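PDB 5XUK: holo-[acyl-carrier-protein] synthase from Helicobacter pylori, which belongs to the 4'-phosphopantetheinyl transferase superfamily and forms a trimer of alpha+beta subunits that holds coenzyme A at the subunit boundaries. Local coordinates for residues A10-C15 with S41-F46; L49-S54 with V59-E64; S54-V59 with A110-S115. One frame throughout, in Å; residues are numbered along the deposited sequence.

Contact 1: A10-C15 with S41-F46; sequences ARIEKC and SSIAGF. With COA (coenzyme A), chain B.
I12 lies against A44, its CB and both gamma branches lying over that residue of the neighbouring helix, with CG2 reaching on to I43. This is helix-helix packing in the alpha+beta subunit of the 4'-phosphopantetheinyl transferase superfamily: the short helix 9-15, which follows the first strand, rests on the first turns of helix 40-56. The backbones come close, with I12 CA 5.8 Å from A44 CA, and the interface is small, 117 Å² summed over both sides. The evidence for how I12 sits is in its branches. CG1 reaches the backbone, 3.8 Å from A44 CA. CG2 stands 3.9 Å from A44 N and also meets I43, its CG2 lying 4.1 Å from I43 CG2 where the two branched chains meet at a slant. A chi1 of -100°, off the staggered positions, swings CG1 over A44. In I43 the CG2 methyl is the branch opposite the backbone N, and it is the atom that faces I12; the same side chain also packs on L24 and F27 of helix 21-27, so the pair continues a larger apolar cluster.

Two polar side chains of helix 9-15 have partners outside this pairing: E13 OE2 is hydrogen-bonded to S40 OG, and R11 NH1 forms a salt bridge with D104 of the second subunit. On the far side of helix 40-56 from I12, S42 and F46 belong to the coenzyme A pocket, to which S102 and H103 of this chain and K55, Q58 and I61 of the third subunit contribute hydrogen bonds. S42 OG is 3.2 Å from phosphate oxygen O8A of coenzyme A, and the F46 ring presents its edge, CE1 lying 3.8 Å from O9A, close to the ring plane.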
loop_
_atom_site.group_PDB
_atom_site.type_symbol
_atom_site.label_atom_id
_atom_site.label_comp_id
_atom_site.label_asym_id
_atom_site.label_seq_id
_atom_site.Cartn_x
_atom_site.Cartn_y
_atom_site.Cartn_z
ATOM N N ALA A 10 4.587 -15.917 -8.196
ATOM C CA ALA A 10 5.490 -16.953 -8.701
ATOM C C ALA A 10 6.414 -17.545 -7.630
ATOM O O ALA A 10 6.657 -18.745 -7.619
ATOM C CB ALA A 10 6.314 -16.398 -9.853
ATOM N N ARG A 11 6.927 -16.711 -6.734
ATOM C CA ARG A 11 7.777 -17.189 -5.640
ATOM C C ARG A 11 6.974 -18.038 -4.644
ATOM O O ARG A 11 7.496 -19.005 -4.073
ATOM C CB ARG A 11 8.448 -16.008 -4.926
ATOM C CG ARG A 11 8.969 -16.303 -3.527
ATOM C CD ARG A 11 9.721 -15.116 -2.935
ATOM N NE ARG A 11 9.748 -15.197 -1.472
ATOM C CZ ARG A 11 9.121 -14.372 -0.633
ATOM N NH1 ARG A 11 8.410 -13.338 -1.077
ATOM N NH2 ARG A 11 9.221 -14.576 0.679
ATOM N N ILE A 12 5.719 -17.662 -4.414
ATOM C CA ILE A 12 4.837 -18.488 -3.601
ATOM C C ILE A 12 4.564 -19.815 -4.314
ATOM O O ILE A 12 4.711 -20.876 -3.703
ATOM C CB ILE A 12 3.522 -17.768 -3.242
ATOM C CG1 ILE A 12 3.614 -17.215 -1.821
ATOM C CG2 ILE A 12 2.334 -18.721 -3.334
ATOM C CD1 ILE A 12 4.748 -16.240 -1.619
ATOM N N GLU A 13 4.208 -19.750 -5.600
ATOM C CA GLU A 13 4.005 -20.958 -6.423
ATOM C C GLU A 13 5.157 -21.960 -6.304
ATOM O O GLU A 13 4.923 -23.152 -6.128
ATOM C CB GLU A 13 3.768 -20.603 -7.904
ATOM C CG GLU A 13 2.356 -20.110 -8.184
ATOM C CD GLU A 13 2.110 -19.682 -9.624
ATOM O OE1 GLU A 13 3.035 -19.140 -10.261
ATOM O OE2 GLU A 13 0.972 -19.866 -10.116
ATOM N N LYS A 14 6.395 -21.478 -6.381
ATOM C CA LYS A 14 7.559 -22.364 -6.303
ATOM C C LYS A 14 7.841 -22.855 -4.880
ATOM O O LYS A 14 8.527 -23.854 -4.706
ATOM C CB LYS A 14 8.800 -21.702 -6.925
ATOM C CG LYS A 14 8.672 -21.501 -8.433
ATOM C CD LYS A 14 9.898 -20.840 -9.060
ATOM C CE LYS A 14 10.835 -21.827 -9.759
ATOM N NZ LYS A 14 11.703 -22.603 -8.829
ATOM N N CYS A 15 7.314 -22.165 -3.871
ATOM C CA CYS A 15 7.356 -22.669 -2.494
ATOM C C CYS A 15 6.164 -23.590 -2.193
ATOM O O CYS A 15 6.157 -24.284 -1.179
ATOM C CB CYS A 15 7.393 -21.519 -1.486
ATOM S SG CYS A 15 8.871 -20.479 -1.585
ATOM N N SER A 41 -2.530 -17.202 -6.250
ATOM C CA SER A 41 -2.611 -15.754 -6.082
ATOM C C SER A 41 -3.296 -15.383 -4.758
ATOM O O SER A 41 -2.923 -14.413 -4.113
ATOM C CB SER A 41 -3.338 -15.114 -7.282
ATOM O OG SER A 41 -4.593 -15.751 -7.515
ATOM N N SER A 42 -4.293 -16.169 -4.357
ATOM C CA SER A 42 -4.927 -16.040 -3.043
ATOM C C SER A 42 -4.013 -16.475 -1.890
ATOM O O SER A 42 -4.106 -15.955 -0.778
ATOM C CB SER A 42 -6.200 -16.897 -2.979
ATOM O OG SER A 42 -7.098 -16.594 -4.038
ATOM N N ILE A 43 -3.173 -17.461 -2.137
ATOM C CA ILE A 43 -2.230 -17.917 -1.127
ATOM C C ILE A 43 -1.150 -16.823 -0.939
ATOM O O ILE A 43 -0.946 -16.326 0.159
ATOM C CB ILE A 43 -1.627 -19.284 -1.513
ATOM C CG1 ILE A 43 -2.715 -20.367 -1.474
ATOM C CG2 ILE A 43 -0.499 -19.671 -0.562
ATOM C CD1 ILE A 43 -2.312 -21.661 -2.147
ATOM N N ALA A 44 -0.514 -16.418 -2.025
ATOM C CA ALA A 44 0.356 -15.225 -2.007
ATOM C C ALA A 44 -0.265 -14.079 -1.207
ATOM O O ALA A 44 0.395 -13.512 -0.355
ATOM C CB ALA A 44 0.681 -14.794 -3.418
ATOM N N GLY A 45 -1.558 -13.822 -1.406
ATOM C CA GLY A 45 -2.265 -12.746 -0.726
ATOM C C GLY A 45 -2.405 -12.871 0.769
ATOM O O GLY A 45 -2.210 -11.889 1.497
ATOM N N PHE A 46 -2.766 -14.068 1.248
ATOM C CA PHE A 46 -2.857 -14.313 2.685
ATOM C C PHE A 46 -1.471 -14.247 3.291
ATOM O O PHE A 46 -1.288 -13.733 4.378
ATOM C CB PHE A 46 -3.514 -15.676 3.001
ATOM C CG PHE A 46 -5.011 -15.703 2.789
ATOM C CD1 PHE A 46 -5.661 -14.730 2.011
ATOM C CD2 PHE A 46 -5.777 -16.733 3.338
ATOM C CE1 PHE A 46 -7.040 -14.766 1.820
ATOM C CE2 PHE A 46 -7.152 -16.781 3.140
ATOM C CZ PHE A 46 -7.786 -15.799 2.379
HETATM N N1A COA B . -14.271 -5.545 0.439
HETATM C C2A COA B . -12.935 -5.525 0.636
HETATM N N3A COA B . -12.088 -6.314 -0.048
HETATM C C4A COA B . -12.551 -7.185 -0.960
HETATM C C5A COA B . -13.994 -7.261 -1.221
HETATM C C6A COA B . -14.867 -6.360 -0.449
HETATM N N6A COA B . -16.214 -6.353 -0.626
HETATM N N7A COA B . -14.164 -8.204 -2.163
HETATM C C8A COA B . -12.941 -8.695 -2.503
HETATM N N9A COA B . -11.982 -8.080 -1.761
HETATM C C1B COA B . -10.543 -8.359 -1.809
HETATM C C2B COA B . -10.305 -9.856 -1.576
HETATM O O2B COA B . -9.353 -10.097 -0.539
HETATM C C3B COA B . -9.757 -10.378 -2.882
HETATM O O3B COA B . -8.698 -11.320 -2.735
HETATM P P3B COA B . -8.960 -12.879 -2.356
HETATM O O7A COA B . -10.289 -13.211 -3.005
HETATM O O8A COA B . -7.829 -13.620 -3.020
HETATM O O9A COA B . -8.944 -12.838 -0.838
HETATM C C4B COA B . -9.232 -9.120 -3.525
HETATM O O4B COA B . -10.062 -8.040 -3.105
HETATM C C5B COA B . -9.192 -9.221 -5.031
HETATM O O5B COA B . -7.978 -8.583 -5.356
HETATM P P1A COA B . -7.806 -7.709 -6.658
HETATM O O1A COA B . -7.506 -8.757 -7.710
HETATM O O2A COA B . -6.873 -6.543 -6.436
HETATM O O3A COA B . -9.249 -7.056 -6.756
HETATM P P2A COA B . -9.790 -6.504 -8.157
HETATM O O4A COA B . -9.173 -5.140 -8.439
HETATM O O5A COA B . -9.634 -7.620 -9.175
HETATM O O6A COA B . -11.358 -6.355 -7.773
HETATM C CBP COA B . -13.332 -5.816 -6.418
HETATM C CCP COA B . -11.866 -6.259 -6.429
HETATM C CDP COA B . -14.147 -6.710 -5.496
HETATM C CEP COA B . -13.421 -4.387 -5.901
HETATM C CAP COA B . -13.886 -5.942 -7.850
HETATM O OAP COA B . -14.263 -7.301 -8.097
HETATM C C9P COA B . -15.070 -5.071 -8.141
HETATM O O9P COA B . -15.989 -4.970 -7.343
HETATM N N8P COA B . -15.038 -4.455 -9.325
#

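Contact 2: L49-S54 with V59-E64; sequences LKEACS and VGIGKE. With COA (coenzyme A), chain C.
The end of helix 40-56 and the loop that leaves it form a Schellman motif beside a coenzyme A, the turn lying by the adenine and E51 and I61 by the pantetheine part. S54 O, in the last turns of the helix, is gripped by two amide groups. V59 N donates at 3.2 Å, nearly in line with the carbonyl (C=O...N 164°) although the hydrogen bond is not straight at the hydrogen; this is the 6→1 bond of the Schellman motif. G60 N reaches S54 O at 3.0 Å from above the carbonyl plane. G60, with a positive phi of 67°, passes close to the coenzyme.

S54 OG turns back to its own helix and donates to E51 O at 2.6 Å; its chi1 of 63°, between backbone N and carbonyl carbon, brings it there. The CB of S54 faces the loop and meets I61 CD1 at 3.6 Å. E51 crosses I61 at about a right angle, its chain folded at chi2, which sets OE2 3.5 Å from I61 CG1. Both residues hold the same ligand: I61 N donates to coenzyme A O9P at 2.7 Å, and E51 OE1 receives a weak bond from N8P.

K50 directs its ammonium elsewhere, to the carbonyl of I70 and, in a salt bridge, to E32. Around this corner, L49 and A52 lay the helix on strand 107-114, E51 leans on D5 of strand 2-8, and I61 packs on F67 and on I70 of strand 70-74.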
loop_
_atom_site.group_PDB
_atom_site.type_symbol
_atom_site.label_atom_id
_atom_site.label_comp_id
_atom_site.label_asym_id
_atom_site.label_seq_id
_atom_site.Cartn_x
_atom_site.Cartn_y
_atom_site.Cartn_z
ATOM N N LEU A 49 -0.664 -10.640 3.584
ATOM C CA LEU A 49 -1.459 -10.029 4.648
ATOM C C LEU A 49 -0.940 -10.367 6.034
ATOM O O LEU A 49 -1.077 -9.570 6.957
ATOM C CB LEU A 49 -2.924 -10.468 4.518
ATOM C CG LEU A 49 -3.911 -10.001 5.580
ATOM C CD1 LEU A 49 -3.912 -8.495 5.608
ATOM C CD2 LEU A 49 -5.307 -10.533 5.281
ATOM N N LYS A 50 -0.387 -11.567 6.200
ATOM C CA LYS A 50 0.128 -11.965 7.501
ATOM C C LYS A 50 1.458 -11.257 7.757
ATOM O O LYS A 50 1.705 -10.733 8.829
ATOM C CB LYS A 50 0.281 -13.484 7.567
ATOM C CG LYS A 50 -1.058 -14.211 7.597
ATOM C CD LYS A 50 -0.962 -15.576 8.284
ATOM C CE LYS A 50 -2.308 -16.310 8.270
ATOM N NZ LYS A 50 -2.421 -17.393 9.300
ATOM N N GLU A 51 2.321 -11.240 6.764
ATOM C CA GLU A 51 3.517 -10.410 6.849
ATOM C C GLU A 51 3.178 -8.958 7.191
ATOM O O GLU A 51 3.761 -8.394 8.106
ATOM C CB GLU A 51 4.291 -10.477 5.551
ATOM C CG GLU A 51 4.895 -11.836 5.253
ATOM C CD GLU A 51 6.026 -12.214 6.202
ATOM O OE1 GLU A 51 6.832 -13.096 5.830
ATOM O OE2 GLU A 51 6.119 -11.630 7.302
ATOM N N ALA A 52 2.184 -8.384 6.505
ATOM C CA ALA A 52 1.831 -6.971 6.668
ATOM C C ALA A 52 1.326 -6.693 8.069
ATOM O O ALA A 52 1.536 -5.602 8.620
ATOM C CB ALA A 52 0.775 -6.572 5.643
ATOM N N CYS A 53 0.607 -7.670 8.619
ATOM C CA CYS A 53 0.113 -7.608 9.992
ATOM C C CYS A 53 1.251 -7.611 11.016
ATOM O O CYS A 53 1.157 -6.942 12.054
ATOM C CB CYS A 53 -0.781 -8.811 10.295
ATOM S SG CYS A 53 -1.675 -8.617 11.852
ATOM N N SER A 54 2.287 -8.403 10.741
ATOM C CA SER A 54 3.410 -8.526 11.660
ATOM C C SER A 54 4.239 -7.244 11.637
ATOM O O SER A 54 4.726 -6.818 12.675
ATOM C CB SER A 54 4.265 -9.750 11.356
ATOM O OG SER A 54 4.900 -9.728 10.074
ATOM N N VAL A 59 6.692 -6.197 15.113
ATOM C CA VAL A 59 7.459 -7.354 15.577
ATOM C C VAL A 59 7.965 -8.283 14.446
ATOM O O VAL A 59 8.941 -9.019 14.631
ATOM C CB VAL A 59 6.660 -8.150 16.625
ATOM C CG1 VAL A 59 5.388 -8.740 16.019
ATOM C CG2 VAL A 59 7.532 -9.240 17.215
ATOM N N GLY A 60 7.327 -8.252 13.277
ATOM C CA GLY A 60 7.603 -9.258 12.236
ATOM C C GLY A 60 7.130 -10.651 12.666
ATOM O O GLY A 60 6.506 -10.815 13.722
ATOM N N ILE A 61 7.396 -11.657 11.844
ATOM C CA ILE A 61 7.034 -13.017 12.199
ATOM C C ILE A 61 8.235 -13.621 12.891
ATOM O O ILE A 61 9.213 -13.974 12.242
ATOM C CB ILE A 61 6.659 -13.870 10.976
ATOM C CG1 ILE A 61 5.432 -13.283 10.264
ATOM C CG2 ILE A 61 6.408 -15.311 11.401
ATOM C CD1 ILE A 61 4.156 -13.335 11.068
ATOM N N GLY A 62 8.165 -13.707 14.213
ATOM C CA GLY A 62 9.225 -14.317 15.011
ATOM C C GLY A 62 8.618 -15.175 16.098
ATOM O O GLY A 62 7.702 -15.951 15.830
ATOM N N LYS A 63 9.115 -15.023 17.325
ATOM C CA LYS A 63 8.575 -15.751 18.477
ATOM C C LYS A 63 7.689 -14.876 19.374
ATOM O O LYS A 63 7.331 -15.282 20.477
ATOM C CB LYS A 63 9.701 -16.411 19.292
ATOM C CG LYS A 63 9.962 -17.870 18.929
ATOM C CD LYS A 63 10.778 -18.589 19.996
ATOM C CE LYS A 63 12.214 -18.077 20.076
ATOM N NZ LYS A 63 12.957 -18.640 21.242
ATOM N N GLU A 64 7.333 -13.683 18.904
ATOM C CA GLU A 64 6.270 -12.887 19.542
ATOM C C GLU A 64 4.955 -12.986 18.751
ATOM O O GLU A 64 3.870 -12.675 19.264
ATOM C CB GLU A 64 6.702 -11.427 19.676
ATOM C CG GLU A 64 8.061 -11.245 20.346
ATOM C CD GLU A 64 8.527 -9.802 20.354
ATOM O OE1 GLU A 64 9.507 -9.498 19.635
ATOM O OE2 GLU A 64 7.912 -8.974 21.070
HETATM N N1A COA C . 8.451 -4.304 12.028
HETATM C C2A COA C . 8.105 -3.576 10.944
HETATM N N3A COA C . 8.779 -3.636 9.782
HETATM C C4A COA C . 9.858 -4.427 9.659
HETATM C C5A COA C . 10.292 -5.244 10.800
HETATM C C6A COA C . 9.502 -5.143 12.040
HETATM N N6A COA C . 9.821 -5.865 13.146
HETATM N N7A COA C . 11.378 -5.922 10.395
HETATM C C8A COA C . 11.630 -5.594 9.099
HETATM N N9A COA C . 10.713 -4.684 8.674
HETATM C C1B COA C . 10.669 -4.057 7.349
HETATM C C2B COA C . 12.023 -3.403 7.047
HETATM O O2B COA C . 11.888 -2.039 6.650
HETATM C C3B COA C . 12.601 -4.197 5.900
HETATM O O3B COA C . 13.250 -3.405 4.911
HETATM P P3B COA C . 14.754 -2.819 5.108
HETATM O O7A COA C . 15.466 -3.868 5.938
HETATM O O8A COA C . 15.315 -2.754 3.712
HETATM O O9A COA C . 14.483 -1.490 5.791
HETATM C C4B COA C . 11.368 -4.836 5.311
HETATM O O4B COA C . 10.449 -5.067 6.377
HETATM C C5B COA C . 11.682 -6.117 4.578
HETATM O O5B COA C . 10.846 -6.041 3.445
HETATM P P1A COA C . 10.161 -7.316 2.815
HETATM O O1A COA C . 11.261 -7.868 1.934
HETATM O O2A COA C . 8.797 -7.001 2.250
HETATM O O3A COA C . 9.867 -8.159 4.127
HETATM P P2A COA C . 9.666 -9.744 4.038
HETATM O O4A COA C . 8.257 -10.050 3.547
HETATM O O5A COA C . 10.859 -10.311 3.289
HETATM O O6A COA C . 9.814 -10.099 5.613
HETATM C CBP COA C . 9.531 -9.864 8.040
HETATM C CCP COA C . 9.632 -9.155 6.686
HETATM C CDP COA C . 10.435 -9.188 9.059
HETATM C CEP COA C . 8.096 -9.780 8.543
HETATM C CAP COA C . 9.990 -11.323 7.858
HETATM O OAP COA C . 11.419 -11.381 7.897
HETATM C C9P COA C . 9.458 -12.277 8.882
HETATM O O9P COA C . 9.446 -11.987 10.068
HETATM N N8P COA C . 9.034 -13.447 8.397
#

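Contact 3: S54-V59 with A110-S115; sequences SKALQV and AVVVVS. With COA (coenzyme A), chain C.
V114 reaches from its strand into the end of helix 40-56, and its CB forks into two methyls with separate tasks. CG1, placed by a chi1 of 48° between backbone N and carbonyl carbon, rests 3.4 Å from A56 O and 4.0 Å from A56 CB. CG2 turns to the other side of the fork and touches L57 CD2 at 3.8 Å, the two side chains crossing at about a right angle. A56 CB is also placed over the strand's backbone, 3.6 Å from V112 O, and V112 CG1 flanks it. Alternation along the strand explains the pattern: V112 and V114 face the helix, whereas V111 and V113 point away from it and pack on I2 of their own chain and of the third subunit.

Beyond this apolar face, the other side of the helix end serves coenzyme A. K55 stretches out fully past CG: its CB and CG pass the adenine at C2A and N3A, CE meets ribose O4B at 3.3 Å, and NZ donates to phosphate oxygen O2A at 3.0 Å. NZ also pairs with D5 and with I101 O of the second subunit. Q58, whose positive phi of 71° closes the Schellman motif, accepts a hydrogen bond on its backbone O, Q58 O to N6A 3.0 Å. The whole is a helix packed on one face of an antiparallel sheet, with its capped C-terminal end forming part of a coenzyme A site between subunits.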
loop_
_atom_site.group_PDB
_atom_site.type_symbol
_atom_site.label_atom_id
_atom_site.label_comp_id
_atom_site.label_asym_id
_atom_site.label_seq_id
_atom_site.Cartn_x
_atom_site.Cartn_y
_atom_site.Cartn_z
ATOM N N SER A 54 2.287 -8.403 10.741
ATOM C CA SER A 54 3.410 -8.526 11.660
ATOM C C SER A 54 4.239 -7.244 11.637
ATOM O O SER A 54 4.726 -6.818 12.675
ATOM C CB SER A 54 4.265 -9.750 11.356
ATOM O OG SER A 54 4.900 -9.728 10.074
ATOM N N LYS A 55 4.348 -6.616 10.463
ATOM C CA LYS A 55 5.033 -5.326 10.331
ATOM C C LYS A 55 4.240 -4.189 10.960
ATOM O O LYS A 55 4.821 -3.241 11.481
ATOM C CB LYS A 55 5.279 -4.981 8.871
ATOM C CG LYS A 55 6.239 -5.888 8.133
ATOM C CD LYS A 55 6.520 -5.284 6.773
ATOM C CE LYS A 55 7.383 -6.188 5.939
ATOM N NZ LYS A 55 7.475 -5.630 4.580
ATOM N N ALA A 56 2.914 -4.273 10.898
ATOM C CA ALA A 56 2.055 -3.226 11.442
ATOM C C ALA A 56 2.152 -3.177 12.964
ATOM O O ALA A 56 2.033 -2.105 13.549
ATOM C CB ALA A 56 0.609 -3.433 11.000
ATOM N N LEU A 57 2.330 -4.350 13.586
ATOM C CA LEU A 57 2.548 -4.502 15.037
ATOM C C LEU A 57 4.042 -4.353 15.404
ATOM O O LEU A 57 4.401 -4.445 16.575
ATOM C CB LEU A 57 2.057 -5.877 15.520
ATOM C CG LEU A 57 0.579 -6.257 15.365
ATOM C CD1 LEU A 57 0.371 -7.732 15.668
ATOM C CD2 LEU A 57 -0.314 -5.407 16.253
ATOM N N GLN A 58 4.896 -4.191 14.393
ATOM C CA GLN A 58 6.327 -3.853 14.547
ATOM C C GLN A 58 7.219 -4.970 15.110
ATOM O O GLN A 58 8.394 -4.736 15.468
ATOM C CB GLN A 58 6.492 -2.539 15.320
ATOM C CG GLN A 58 5.723 -1.390 14.673
ATOM C CD GLN A 58 6.407 -0.048 14.843
ATOM O OE1 GLN A 58 6.419 0.523 15.933
ATOM N NE2 GLN A 58 6.973 0.471 13.755
ATOM N N VAL A 59 6.692 -6.197 15.113
ATOM C CA VAL A 59 7.459 -7.354 15.577
ATOM C C VAL A 59 7.965 -8.283 14.446
ATOM O O VAL A 59 8.941 -9.019 14.631
ATOM C CB VAL A 59 6.660 -8.150 16.625
ATOM C CG1 VAL A 59 5.388 -8.740 16.019
ATOM C CG2 VAL A 59 7.532 -9.240 17.215
ATOM N N ALA A 110 -0.612 -6.503 0.343
ATOM C CA ALA A 110 -1.537 -6.393 1.446
ATOM C C ALA A 110 -1.061 -5.286 2.343
ATOM O O ALA A 110 0.130 -5.003 2.413
ATOM C CB ALA A 110 -1.567 -7.716 2.238
ATOM N N VAL A 111 -1.992 -4.745 3.104
ATOM C CA VAL A 111 -1.729 -3.668 4.042
ATOM C C VAL A 111 -2.650 -3.861 5.231
ATOM O O VAL A 111 -3.764 -4.362 5.089
ATOM C CB VAL A 111 -2.018 -2.278 3.407
ATOM C CG1 VAL A 111 -3.523 -2.077 3.191
ATOM C CG2 VAL A 111 -1.407 -1.181 4.263
ATOM N N VAL A 112 -2.159 -3.501 6.406
ATOM C CA VAL A 112 -2.914 -3.634 7.647
ATOM C C VAL A 112 -2.707 -2.384 8.454
ATOM O O VAL A 112 -1.576 -1.894 8.556
ATOM C CB VAL A 112 -2.434 -4.856 8.468
ATOM C CG1 VAL A 112 -3.074 -4.878 9.853
ATOM C CG2 VAL A 112 -2.723 -6.142 7.710
ATOM N N VAL A 113 -3.800 -1.868 9.000
ATOM C CA VAL A 113 -3.767 -0.784 9.975
ATOM C C VAL A 113 -4.265 -1.276 11.339
ATOM O O VAL A 113 -5.380 -1.803 11.460
ATOM C CB VAL A 113 -4.632 0.397 9.523
ATOM C CG1 VAL A 113 -4.695 1.445 10.620
ATOM C CG2 VAL A 113 -4.061 1.010 8.255
ATOM N N VAL A 114 -3.427 -1.095 12.358
ATOM C CA VAL A 114 -3.739 -1.505 13.734
ATOM C C VAL A 114 -4.019 -0.299 14.644
ATOM O O VAL A 114 -3.314 0.716 14.590
ATOM C CB VAL A 114 -2.607 -2.359 14.346
ATOM C CG1 VAL A 114 -1.250 -1.715 14.129
ATOM C CG2 VAL A 114 -2.842 -2.569 15.828
ATOM N N SER A 115 -5.062 -0.432 15.469
ATOM C CA SER A 115 -5.415 0.550 16.500
ATOM C C SER A 115 -5.103 -0.005 17.886
ATOM O O SER A 115 -4.300 0.564 18.628
ATOM C CB SER A 115 -6.899 0.877 16.417
ATOM O OG SER A 115 -7.259 1.214 15.093
HETATM N N1A COA C . 8.451 -4.304 12.028
HETATM C C2A COA C . 8.105 -3.576 10.944
HETATM N N3A COA C . 8.779 -3.636 9.782
HETATM C C4A COA C . 9.858 -4.427 9.659
HETATM C C5A COA C . 10.292 -5.244 10.800
HETATM C C6A COA C . 9.502 -5.143 12.040
HETATM N N6A COA C . 9.821 -5.865 13.146
HETATM N N7A COA C . 11.378 -5.922 10.395
HETATM C C8A COA C . 11.630 -5.594 9.099
HETATM N N9A COA C . 10.713 -4.684 8.674
HETATM C C1B COA C . 10.669 -4.057 7.349
HETATM C C2B COA C . 12.023 -3.403 7.047
HETATM O O2B COA C . 11.888 -2.039 6.650
HETATM C C3B COA C . 12.601 -4.197 5.900
HETATM O O3B COA C . 13.250 -3.405 4.911
HETATM P P3B COA C . 14.754 -2.819 5.108
HETATM O O7A COA C . 15.466 -3.868 5.938
HETATM O O8A COA C . 15.315 -2.754 3.712
HETATM O O9A COA C . 14.483 -1.490 5.791
HETATM C C4B COA C . 11.368 -4.836 5.311
HETATM O O4B COA C . 10.449 -5.067 6.377
HETATM C C5B COA C . 11.682 -6.117 4.578
HETATM O O5B COA C . 10.846 -6.041 3.445
HETATM P P1A COA C . 10.161 -7.316 2.815
HETATM O O1A COA C . 11.261 -7.868 1.934
HETATM O O2A COA C . 8.797 -7.001 2.250
HETATM O O3A COA C . 9.867 -8.159 4.127
HETATM P P2A COA C . 9.666 -9.744 4.038
HETATM O O4A COA C . 8.257 -10.050 3.547
HETATM O O5A COA C . 10.859 -10.311 3.289
HETATM O O6A COA C . 9.814 -10.099 5.613
HETATM C CBP COA C . 9.531 -9.864 8.040
HETATM C CCP COA C . 9.632 -9.155 6.686
HETATM C CDP COA C . 10.435 -9.188 9.059
HETATM C CEP COA C . 8.096 -9.780 8.543
HETATM C CAP COA C . 9.990 -11.323 7.858
HETATM O OAP COA C . 11.419 -11.381 7.897
HETATM C C9P COA C . 9.458 -12.277 8.882
HETATM O O9P COA C . 9.446 -11.987 10.068
HETATM N N8P COA C . 9.034 -13.447 8.397
#

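From the N terminus, strand 2-8 leads into helix 9-15, and contact 1 closes the first loop by returning the chain, after helices 21-27 and 30-36, to the start of helix 40-56. Contact 2 opens only after that, in series, and closes a turn of four residues at the other end of the same helix. Contact 3 crosses contact 2: it begins at S54, runs through strands 70-74, 80-84 and 97-104, and ends on strand 107-114. Their centres are about 8 Å apart, and L49 packs on A110 and V112 between them. Helix 40-56 thus joins the helical part, the exit loop and the three-stranded sheet.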